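Exo beta-1,2-glucooligosaccharide sophorohydrolase (non-reducing end) (Parabacteroides distasonis ATCC 8503, PDB 5Z06) hydrolyses linear beta-1,2-glucan and beta-1,2-glucooligosaccharides of four or more units, releasing sophorose from the non-reducing end. Local coordinates at residues K199-H204 against V291-F296; W586-S591 against H605-T610; R632-N637 against Y646-A651. One frame throughout, in Å; residues are numbered along the deposited sequence.

Contact 1: residues K199-H204 against V291-F296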
loop_
_atom_site.group_PDB
_atom_site.type_symbol
_atom_site.label_atom_id
_atom_site.label_comp_id
_atom_site.label_asym_id
_atom_site.label_seq_id
_atom_site.Cartn_x
_atom_site.Cartn_y
_atom_site.Cartn_z
ATOM N N LYS A 199 -21.198 4.909 -7.581
ATOM C CA LYS A 199 -21.083 3.798 -8.482
ATOM C C LYS A 199 -21.211 2.554 -7.627
ATOM O O LYS A 199 -20.373 2.292 -6.760
ATOM C CB LYS A 199 -19.759 3.905 -9.257
ATOM C CG LYS A 199 -19.452 2.783 -10.224
ATOM C CD LYS A 199 -20.562 2.388 -11.188
ATOM C CE LYS A 199 -20.105 1.188 -12.015
ATOM N NZ LYS A 199 -21.220 0.669 -12.844
ATOM N N ALA A 200 -22.301 1.827 -7.825
ATOM C CA ALA A 200 -22.549 0.627 -7.053
ATOM C C ALA A 200 -21.877 -0.540 -7.723
ATOM O O ALA A 200 -21.686 -0.572 -8.929
ATOM C CB ALA A 200 -24.032 0.356 -6.893
ATOM N N TYR A 201 -21.490 -1.484 -6.894
ATOM C CA TYR A 201 -21.040 -2.784 -7.324
ATOM C C TYR A 201 -21.915 -3.769 -6.548
ATOM O O TYR A 201 -23.096 -3.474 -6.342
ATOM C CB TYR A 201 -19.537 -2.888 -7.071
ATOM C CG TYR A 201 -18.796 -1.904 -7.932
ATOM C CD1 TYR A 201 -18.646 -0.601 -7.516
ATOM C CD2 TYR A 201 -18.288 -2.268 -9.183
ATOM C CE1 TYR A 201 -17.985 0.319 -8.293
ATOM C CE2 TYR A 201 -17.615 -1.353 -9.976
ATOM C CZ TYR A 201 -17.467 -0.061 -9.511
ATOM O OH TYR A 201 -16.834 0.908 -10.236
ATOM N N GLU A 202 -21.384 -4.899 -6.105
ATOM C CA GLU A 202 -22.211 -5.894 -5.447
ATOM C C GLU A 202 -22.363 -5.663 -3.956
ATOM O O GLU A 202 -23.461 -5.805 -3.382
ATOM C CB GLU A 202 -21.647 -7.271 -5.704
ATOM C CG GLU A 202 -22.534 -8.373 -5.140
ATOM C CD GLU A 202 -21.951 -9.720 -5.347
ATOM O OE1 GLU A 202 -21.565 -10.328 -4.344
ATOM O OE2 GLU A 202 -21.870 -10.168 -6.497
ATOM N N ARG A 203 -21.253 -5.346 -3.319
ATOM C CA ARG A 203 -21.208 -5.198 -1.871
ATOM C C ARG A 203 -20.864 -3.796 -1.449
ATOM O O ARG A 203 -20.809 -3.501 -0.243
ATOM C CB ARG A 203 -20.177 -6.159 -1.305
ATOM C CG ARG A 203 -20.352 -7.586 -1.772
ATOM C CD ARG A 203 -21.679 -8.132 -1.328
ATOM N NE ARG A 203 -21.813 -9.519 -1.740
ATOM C CZ ARG A 203 -22.467 -10.452 -1.065
ATOM N NH1 ARG A 203 -23.069 -10.161 0.078
ATOM N NH2 ARG A 203 -22.530 -11.683 -1.542
ATOM N N HIS A 204 -20.656 -2.908 -2.415
ATOM C CA HIS A 204 -20.238 -1.583 -2.057
ATOM C C HIS A 204 -20.649 -0.570 -3.066
ATOM O O HIS A 204 -20.964 -0.919 -4.195
ATOM C CB HIS A 204 -18.733 -1.526 -1.844
ATOM C CG HIS A 204 -17.970 -1.352 -3.099
ATOM N ND1 HIS A 204 -17.749 -2.388 -3.974
ATOM C CD2 HIS A 204 -17.385 -0.257 -3.637
ATOM C CE1 HIS A 204 -17.059 -1.933 -5.003
ATOM N NE2 HIS A 204 -16.828 -0.646 -4.824
ATOM N N VAL A 291 -12.272 -4.970 -9.901
ATOM C CA VAL A 291 -10.967 -5.072 -9.261
ATOM C C VAL A 291 -9.910 -4.364 -10.106
ATOM O O VAL A 291 -9.110 -3.611 -9.585
ATOM C CB VAL A 291 -10.585 -6.523 -8.973
ATOM C CG1 VAL A 291 -9.150 -6.622 -8.449
ATOM C CG2 VAL A 291 -11.540 -7.099 -7.939
ATOM N N GLN A 292 -9.934 -4.604 -11.408
ATOM C CA GLN A 292 -9.018 -3.956 -12.302
ATOM C C GLN A 292 -9.177 -2.448 -12.206
ATOM O O GLN A 292 -8.191 -1.729 -12.140
ATOM C CB GLN A 292 -9.295 -4.382 -13.736
ATOM C CG GLN A 292 -8.792 -5.758 -14.084
ATOM C CD GLN A 292 -8.835 -5.985 -15.578
ATOM O OE1 GLN A 292 -9.907 -6.117 -16.156
ATOM N NE2 GLN A 292 -7.663 -6.035 -16.210
ATOM N N GLU A 293 -10.430 -1.983 -12.198
ATOM C CA GLU A 293 -10.727 -0.567 -12.174
ATOM C C GLU A 293 -10.283 0.083 -10.892
ATOM O O GLU A 293 -9.622 1.109 -10.921
ATOM C CB GLU A 293 -12.226 -0.314 -12.361
ATOM C CG GLU A 293 -12.675 1.143 -12.255
ATOM C CD GLU A 293 -14.155 1.267 -11.881
ATOM O OE1 GLU A 293 -14.925 0.261 -11.980
ATOM O OE2 GLU A 293 -14.556 2.380 -11.471
ATOM N N ALA A 294 -10.674 -0.485 -9.767
ATOM C CA ALA A 294 -10.306 0.097 -8.489
ATOM C C ALA A 294 -8.781 0.235 -8.347
ATOM O O ALA A 294 -8.291 1.230 -7.829
ATOM C CB ALA A 294 -10.862 -0.729 -7.355
ATOM N N ASN A 295 -8.053 -0.775 -8.796
ATOM C CA ASN A 295 -6.603 -0.739 -8.717
ATOM C C ASN A 295 -6.059 0.282 -9.700
ATOM O O ASN A 295 -5.147 1.001 -9.396
ATOM C CB ASN A 295 -6.034 -2.104 -8.976
ATOM C CG ASN A 295 -6.129 -3.014 -7.769
ATOM O OD1 ASN A 295 -5.318 -2.933 -6.876
ATOM N ND2 ASN A 295 -7.089 -3.927 -7.777
ATOM N N PHE A 296 -6.649 0.356 -10.883
ATOM C CA PHE A 296 -6.285 1.367 -11.871
ATOM C C PHE A 296 -6.378 2.792 -11.305
ATOM O O PHE A 296 -5.530 3.644 -11.588
ATOM C CB PHE A 296 -7.179 1.187 -13.095
ATOM C CG PHE A 296 -7.276 2.373 -13.968
ATOM C CD1 PHE A 296 -8.224 3.358 -13.713
ATOM C CD2 PHE A 296 -6.457 2.496 -15.075
ATOM C CE1 PHE A 296 -8.342 4.461 -14.540
ATOM C CE2 PHE A 296 -6.586 3.591 -15.921
ATOM C CZ PHE A 296 -7.529 4.570 -15.658
#

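Contact 2: residues W586-S591 against H605-T610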
loop_
_atom_site.group_PDB
_atom_site.type_symbol
_atom_site.label_atom_id
_atom_site.label_comp_id
_atom_site.label_asym_id
_atom_site.label_seq_id
_atom_site.Cartn_x
_atom_site.Cartn_y
_atom_site.Cartn_z
ATOM N N TRP A 586 -4.682 -16.736 0.021
ATOM C CA TRP A 586 -3.348 -17.242 -0.221
ATOM C C TRP A 586 -2.596 -16.237 -1.054
ATOM O O TRP A 586 -3.194 -15.326 -1.599
ATOM C CB TRP A 586 -3.447 -18.552 -0.988
ATOM C CG TRP A 586 -4.028 -18.370 -2.375
ATOM C CD1 TRP A 586 -5.351 -18.297 -2.714
ATOM C CD2 TRP A 586 -3.298 -18.206 -3.582
ATOM N NE1 TRP A 586 -5.483 -18.104 -4.083
ATOM C CE2 TRP A 586 -4.237 -18.041 -4.632
ATOM C CE3 TRP A 586 -1.946 -18.185 -3.884
ATOM C CZ2 TRP A 586 -3.852 -17.877 -5.967
ATOM C CZ3 TRP A 586 -1.560 -18.012 -5.215
ATOM C CH2 TRP A 586 -2.512 -17.862 -6.233
ATOM N N GLY A 587 -1.304 -16.462 -1.216
ATOM C CA GLY A 587 -0.447 -15.601 -2.035
ATOM C C GLY A 587 0.461 -14.775 -1.170
ATOM O O GLY A 587 0.556 -13.570 -1.335
ATOM N N LEU A 588 1.157 -15.436 -0.259
ATOM C CA LEU A 588 2.091 -14.767 0.586
ATOM C C LEU A 588 3.144 -14.071 -0.226
ATOM O O LEU A 588 3.726 -14.647 -1.146
ATOM C CB LEU A 588 2.726 -15.740 1.583
ATOM C CG LEU A 588 1.712 -16.186 2.662
ATOM C CD1 LEU A 588 2.209 -17.376 3.460
ATOM C CD2 LEU A 588 1.398 -15.048 3.603
ATOM N N THR A 589 3.377 -12.814 0.123
ATOM C CA THR A 589 4.299 -11.970 -0.619
ATOM C C THR A 589 4.654 -10.752 0.251
ATOM O O THR A 589 4.211 -10.608 1.407
ATOM C CB THR A 589 3.705 -11.553 -2.000
ATOM O OG1 THR A 589 4.623 -10.731 -2.723
ATOM C CG2 THR A 589 2.436 -10.790 -1.844
ATOM N N ALA A 590 5.481 -9.895 -0.320
ATOM C CA ALA A 590 5.984 -8.737 0.382
ATOM C C ALA A 590 4.919 -7.692 0.573
ATOM O O ALA A 590 4.119 -7.407 -0.332
ATOM C CB ALA A 590 7.142 -8.127 -0.368
ATOM N N SER A 591 4.955 -7.080 1.750
ATOM C CA SER A 591 4.196 -5.882 2.006
ATOM C C SER A 591 4.704 -5.236 3.256
ATOM O O SER A 591 5.418 -5.864 4.067
ATOM C CB SER A 591 2.701 -6.223 2.172
ATOM O OG SER A 591 2.412 -6.741 3.454
ATOM N N HIS A 605 8.979 -19.331 8.484
ATOM C CA HIS A 605 9.801 -18.200 8.944
ATOM C C HIS A 605 9.528 -16.888 8.188
ATOM O O HIS A 605 10.110 -15.849 8.516
ATOM C CB HIS A 605 11.279 -18.561 8.863
ATOM C CG HIS A 605 11.836 -18.518 7.473
ATOM N ND1 HIS A 605 11.400 -19.354 6.473
ATOM C CD2 HIS A 605 12.777 -17.716 6.914
ATOM C CE1 HIS A 605 12.065 -19.091 5.364
ATOM N NE2 HIS A 605 12.892 -18.084 5.596
ATOM N N ARG A 606 8.670 -16.938 7.175
ATOM C CA ARG A 606 8.286 -15.775 6.423
ATOM C C ARG A 606 6.768 -15.756 6.338
ATOM O O ARG A 606 6.191 -15.312 5.343
ATOM C CB ARG A 606 8.939 -15.828 5.036
ATOM C CG ARG A 606 10.456 -15.729 5.076
ATOM C CD ARG A 606 10.949 -14.285 5.190
ATOM N NE ARG A 606 12.398 -14.245 5.388
ATOM C CZ ARG A 606 13.023 -14.250 6.567
ATOM N NH1 ARG A 606 12.347 -14.224 7.714
ATOM N NH2 ARG A 606 14.352 -14.230 6.595
ATOM N N ASP A 607 6.112 -16.232 7.397
ATOM C CA ASP A 607 4.650 -16.165 7.476
ATOM C C ASP A 607 4.251 -15.859 8.910
ATOM O O ASP A 607 4.658 -16.558 9.825
ATOM C CB ASP A 607 4.067 -17.490 7.042
ATOM C CG ASP A 607 2.573 -17.481 6.983
ATOM O OD1 ASP A 607 1.984 -16.394 6.869
ATOM O OD2 ASP A 607 1.982 -18.581 7.036
ATOM N N ASN A 608 3.452 -14.816 9.091
ATOM C CA ASN A 608 2.972 -14.430 10.413
ATOM C C ASN A 608 1.477 -14.107 10.378
ATOM O O ASN A 608 0.969 -13.428 11.261
ATOM C CB ASN A 608 3.786 -13.238 10.925
ATOM C CG ASN A 608 3.696 -12.048 9.999
ATOM O OD1 ASN A 608 2.865 -12.014 9.083
ATOM N ND2 ASN A 608 4.546 -11.076 10.217
ATOM N N GLY A 609 0.778 -14.601 9.371
ATOM C CA GLY A 609 -0.665 -14.378 9.238
ATOM C C GLY A 609 -1.050 -13.249 8.312
ATOM O O GLY A 609 -2.234 -13.022 8.056
ATOM N N THR A 610 -0.044 -12.575 7.786
ATOM C CA THR A 610 -0.258 -11.414 6.965
ATOM C C THR A 610 -0.350 -11.820 5.518
ATOM O O THR A 610 0.591 -12.395 4.974
ATOM C CB THR A 610 0.900 -10.452 7.084
ATOM O OG1 THR A 610 1.084 -10.169 8.459
ATOM C CG2 THR A 610 0.626 -9.173 6.295
HETATM O O HOH W 1 1.429 -11.710 2.417
#

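Contact 3: residues R632-N637 against Y646-A651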
loop_
_atom_site.group_PDB
_atom_site.type_symbol
_atom_site.label_atom_id
_atom_site.label_comp_id
_atom_site.label_asym_id
_atom_site.label_seq_id
_atom_site.Cartn_x
_atom_site.Cartn_y
_atom_site.Cartn_z
ATOM N N ARG A 632 -12.986 -13.311 -4.864
ATOM C CA ARG A 632 -14.343 -13.405 -4.347
ATOM C C ARG A 632 -14.407 -13.331 -2.838
ATOM O O ARG A 632 -15.268 -12.659 -2.287
ATOM C CB ARG A 632 -14.961 -14.704 -4.768
ATOM C CG ARG A 632 -15.362 -14.775 -6.222
ATOM C CD ARG A 632 -16.130 -16.062 -6.413
ATOM N NE ARG A 632 -15.985 -16.582 -7.758
ATOM C CZ ARG A 632 -15.358 -17.701 -8.094
ATOM N NH1 ARG A 632 -14.778 -18.491 -7.177
ATOM N NH2 ARG A 632 -15.312 -18.044 -9.379
ATOM N N ASN A 633 -13.483 -14.037 -2.181
ATOM C CA ASN A 633 -13.358 -14.045 -0.754
ATOM C C ASN A 633 -12.971 -12.670 -0.225
ATOM O O ASN A 633 -13.631 -12.118 0.662
ATOM C CB ASN A 633 -12.275 -15.047 -0.359
ATOM C CG ASN A 633 -12.131 -15.193 1.136
ATOM O OD1 ASN A 633 -13.129 -15.161 1.858
ATOM N ND2 ASN A 633 -10.890 -15.391 1.606
ATOM N N TYR A 634 -11.888 -12.124 -0.766
ATOM C CA TYR A 634 -11.399 -10.818 -0.320
ATOM C C TYR A 634 -12.474 -9.736 -0.402
ATOM O O TYR A 634 -12.636 -8.926 0.522
ATOM C CB TYR A 634 -10.183 -10.393 -1.149
ATOM C CG TYR A 634 -8.962 -11.241 -0.986
ATOM C CD1 TYR A 634 -8.783 -12.056 0.119
ATOM C CD2 TYR A 634 -7.942 -11.184 -1.931
ATOM C CE1 TYR A 634 -7.652 -12.832 0.259
ATOM C CE2 TYR A 634 -6.798 -11.922 -1.782
ATOM C CZ TYR A 634 -6.666 -12.763 -0.692
ATOM O OH TYR A 634 -5.545 -13.521 -0.535
ATOM N N TYR A 635 -13.192 -9.731 -1.521
ATOM C CA TYR A 635 -14.262 -8.794 -1.723
ATOM C C TYR A 635 -15.490 -9.130 -0.887
ATOM O O TYR A 635 -15.909 -8.318 -0.067
ATOM C CB TYR A 635 -14.630 -8.719 -3.185
ATOM C CG TYR A 635 -15.658 -7.680 -3.460
ATOM C CD1 TYR A 635 -15.389 -6.329 -3.238
ATOM C CD2 TYR A 635 -16.921 -8.028 -3.915
ATOM C CE1 TYR A 635 -16.358 -5.361 -3.474
ATOM C CE2 TYR A 635 -17.888 -7.066 -4.136
ATOM C CZ TYR A 635 -17.602 -5.734 -3.917
ATOM O OH TYR A 635 -18.575 -4.792 -4.160
ATOM N N ARG A 636 -16.073 -10.308 -1.096
ATOM C CA ARG A 636 -17.381 -10.579 -0.511
ATOM C C ARG A 636 -17.327 -10.839 0.961
ATOM O O ARG A 636 -18.236 -10.444 1.636
ATOM C CB ARG A 636 -18.086 -11.741 -1.175
ATOM C CG ARG A 636 -18.634 -11.380 -2.533
ATOM C CD ARG A 636 -19.098 -12.622 -3.250
ATOM N NE ARG A 636 -19.684 -12.237 -4.525
ATOM C CZ ARG A 636 -19.529 -12.877 -5.676
ATOM N NH1 ARG A 636 -18.799 -13.964 -5.752
ATOM N NH2 ARG A 636 -20.105 -12.412 -6.767
ATOM N N ASN A 637 -16.286 -11.514 1.443
ATOM C CA ASN A 637 -16.192 -11.873 2.866
ATOM C C ASN A 637 -15.397 -10.870 3.660
ATOM O O ASN A 637 -15.830 -10.499 4.748
ATOM C CB ASN A 637 -15.605 -13.265 3.051
ATOM C CG ASN A 637 -16.462 -14.322 2.423
ATOM O OD1 ASN A 637 -17.695 -14.270 2.528
ATOM N ND2 ASN A 637 -15.834 -15.268 1.728
ATOM N N TYR A 646 -8.984 2.297 -3.703
ATOM C CA TYR A 646 -8.008 1.991 -4.728
ATOM C C TYR A 646 -7.794 0.495 -4.900
ATOM O O TYR A 646 -6.743 0.065 -5.339
ATOM C CB TYR A 646 -6.706 2.724 -4.465
ATOM C CG TYR A 646 -6.764 4.230 -4.614
ATOM C CD1 TYR A 646 -7.612 4.858 -5.531
ATOM C CD2 TYR A 646 -5.952 5.032 -3.856
ATOM C CE1 TYR A 646 -7.643 6.228 -5.637
ATOM C CE2 TYR A 646 -5.969 6.400 -3.983
ATOM C CZ TYR A 646 -6.812 6.981 -4.874
ATOM O OH TYR A 646 -6.812 8.333 -4.970
ATOM N N GLY A 647 -8.827 -0.285 -4.614
ATOM C CA GLY A 647 -8.775 -1.725 -4.733
ATOM C C GLY A 647 -8.625 -2.259 -3.330
ATOM O O GLY A 647 -9.002 -1.604 -2.357
ATOM N N PHE A 648 -8.051 -3.436 -3.209
ATOM C CA PHE A 648 -7.917 -4.032 -1.896
ATOM C C PHE A 648 -6.819 -3.338 -1.146
ATOM O O PHE A 648 -5.833 -2.907 -1.731
ATOM C CB PHE A 648 -7.641 -5.523 -1.958
ATOM C CG PHE A 648 -8.730 -6.298 -2.602
ATOM C CD1 PHE A 648 -9.825 -6.709 -1.868
ATOM C CD2 PHE A 648 -8.657 -6.647 -3.942
ATOM C CE1 PHE A 648 -10.824 -7.448 -2.468
ATOM C CE2 PHE A 648 -9.669 -7.373 -4.543
ATOM C CZ PHE A 648 -10.749 -7.769 -3.804
ATOM N N ARG A 649 -6.984 -3.273 0.164
ATOM C CA ARG A 649 -5.927 -2.752 1.002
ATOM C C ARG A 649 -4.691 -3.610 0.868
ATOM O O ARG A 649 -4.761 -4.765 0.491
ATOM C CB ARG A 649 -6.389 -2.646 2.445
ATOM C CG ARG A 649 -7.530 -1.665 2.547
ATOM C CD ARG A 649 -7.920 -1.355 3.967
ATOM N NE ARG A 649 -9.152 -0.591 3.929
ATOM C CZ ARG A 649 -9.220 0.710 3.674
ATOM N NH1 ARG A 649 -8.115 1.429 3.442
ATOM N NH2 ARG A 649 -10.408 1.295 3.659
ATOM N N ASP A 650 -3.550 -3.023 1.143
ATOM C CA ASP A 650 -2.287 -3.656 0.811
ATOM C C ASP A 650 -2.092 -5.042 1.409
ATOM O O ASP A 650 -1.534 -5.924 0.761
ATOM C CB ASP A 650 -1.143 -2.783 1.247
ATOM C CG ASP A 650 0.147 -3.187 0.617
ATOM O OD1 ASP A 650 0.153 -3.369 -0.617
ATOM O OD2 ASP A 650 1.157 -3.305 1.354
ATOM N N ALA A 651 -2.561 -5.215 2.638
ATOM C CA ALA A 651 -2.389 -6.444 3.363
ATOM C C ALA A 651 -3.309 -6.470 4.537
ATOM O O ALA A 651 -3.748 -5.435 5.015
ATOM C CB ALA A 651 -0.945 -6.588 3.856
#

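Contact 1: residues K199-H204 against V291-F296
Tyr201 meets Glu293 through its hydroxyl, at the end of the ring, in a contact that shows how two long side chains, meeting across the gap, can join elements whose backbones stand well apart: the CA atoms of Tyr201 and Val291, the nearest pair, are separated by 10.5 Å. The phenol donates from OH to Glu293 OE1 at 2.7 Å. The acceptor lies beyond the edge of the ring, close to its plane, while the hydroxyl meets OE1 on the syn side, 23° out of the carboxylate plane. That position also brings OH within 3.0 Å of Glu293 OE2. Ring and carboxylate are not coplanar, their planes being turned 48° apart. On the helix, Glu293 has CG anti to the backbone N (chi1 176°) and an extended chain beyond it, which carries the acid out to the phenol. The second oxygen, OE2, forms a salt bridge with Arg297 one turn further on, consistent with the carboxylate being held in this orientation. Behind the tyrosine the backbone is tied back by Tyr201 N to His204 O at 2.8 Å, where the chain reverses between strands 194-200 and 204-210. Tyr201 also packs on Met290 and on Tyr635 of helix 624-636. A hairpin turn of a small two-sheet beta domain, consistent with a fibronectin type III-like fold, thus rests against helix 284-297, a contact characteristic of an interdomain interface.

Contact 2: residues W586-S591 against H605-T610
Leu588 and Asp607 bring the two backbones closest, with CA atoms 7.5 Å apart, and no direct hydrogen bond crosses between the segments. The gap is instead spanned by a water, which accepts from Thr589 N at 3.2 Å and donates to Thr610 O at 2.8 Å. Beside this polar bridge the leucine supplies the apolar part of the contact, its side chain crossing that of Asp607 at about a right angle. CG of Leu588 stands anti to the carbonyl carbon (chi1 -71°), in a side chain that points toward the loop; CD1 lies 3.5 Å from Asp607 CG, whereas CD2 presses on the backbone oxygen Thr610 O at 3.1 Å, a tight approach. Asp607 OD1 is touched by both methyls, yet this buried carboxylate is not left to apolar company, since Tyr581 binds OD1 and Tyr570 binds OD2 through their hydroxyls. The loop beyond it is shaped by an Asx turn: Asn608 OD1 accepts from Thr610 N at 3.2 Å and also from Thr610 OG1 at 2.6 Å, the hydroxyl standing above the carbonyl plane. The other branch of that threonine, CG2, is left to meet Ser591 OG at 4.1 Å. The contact thus packs a loop on the start of a strand within the glycoamylase-like region. Leu588 is backed by Tyr570 and Cys571 of helix 556-573. Strand 590-592 pairs antiparallel with strand 597-599, whose Gln598 touches Thr610, and Thr589 packs on Thr614 of the short helix 614-617.

Contact 3: residues R632-N637 against Y646-A651
Phe648 carries its ring from the strand onto helix 624-636, where it meets the adjoining residues Tyr634 and Tyr635. Its CB already points at the helix, and CG stands anti to the carbonyl carbon (chi1 -62°), directing the ring at the helix backbone. Further out, CD1 comes to 3.8 Å from Tyr634 CB. CE1 makes the nearest approach, 3.3 Å from the same Tyr634 CB and 3.4 Å from Tyr635 N. At the tip, CZ touches Tyr635 CB at 4.0 Å. The far end of the ring therefore sits against Tyr634 CB, and its edge against the backbone of Tyr635. This is strand-to-helix packing inside the glycoamylase-like region, whose family is consistent with a six-hairpin alpha/alpha barrel: a two-stranded hairpin, 643-644 with 647-648, lays Phe648 on helix 624-636, which precedes it in the chain, with the short helix 639-642 between. The Tyr634 ring swings round to complete the group, turning its edge toward the Phe648 face in a T-shaped pair with centroids 5.8 Å apart and planes at 72°. Trp643, on the partner strand, adds edge-to-face pairs with both Phe648 and Tyr635, and Leu617 of helix 614-617 touches Tyr634 and Phe648. Tyr635, with CG anti to the backbone N, leads its ring away from Phe648, past Trp643, to His204, whose ND1 is hydrogen-bonded to the tyrosine hydroxyl.

Contacts 2 and 3 are buried and lie within the glycoamylase-like region, while contact 1 is only partly buried, joining the beta domain to the helical one. Chemistry follows place: a charged acceptor and a phenol at the interface, aromatic rings against a helix in contact 3, and a leucine beside a bridging water in contact 2. Contacts 1 and 3 have centres 10 Å apart, and contact 1 touches helix 624-636, which carries one side of contact 3. Glu202 forms a salt bridge with Arg636, and the hairpin turn 199-204 is thus held by helix 624-636 as well as by helix 284-297. Contact 2 meets contact 3 mainly by packing, as where Ser591 lies against Ala651, and does not touch contact 1.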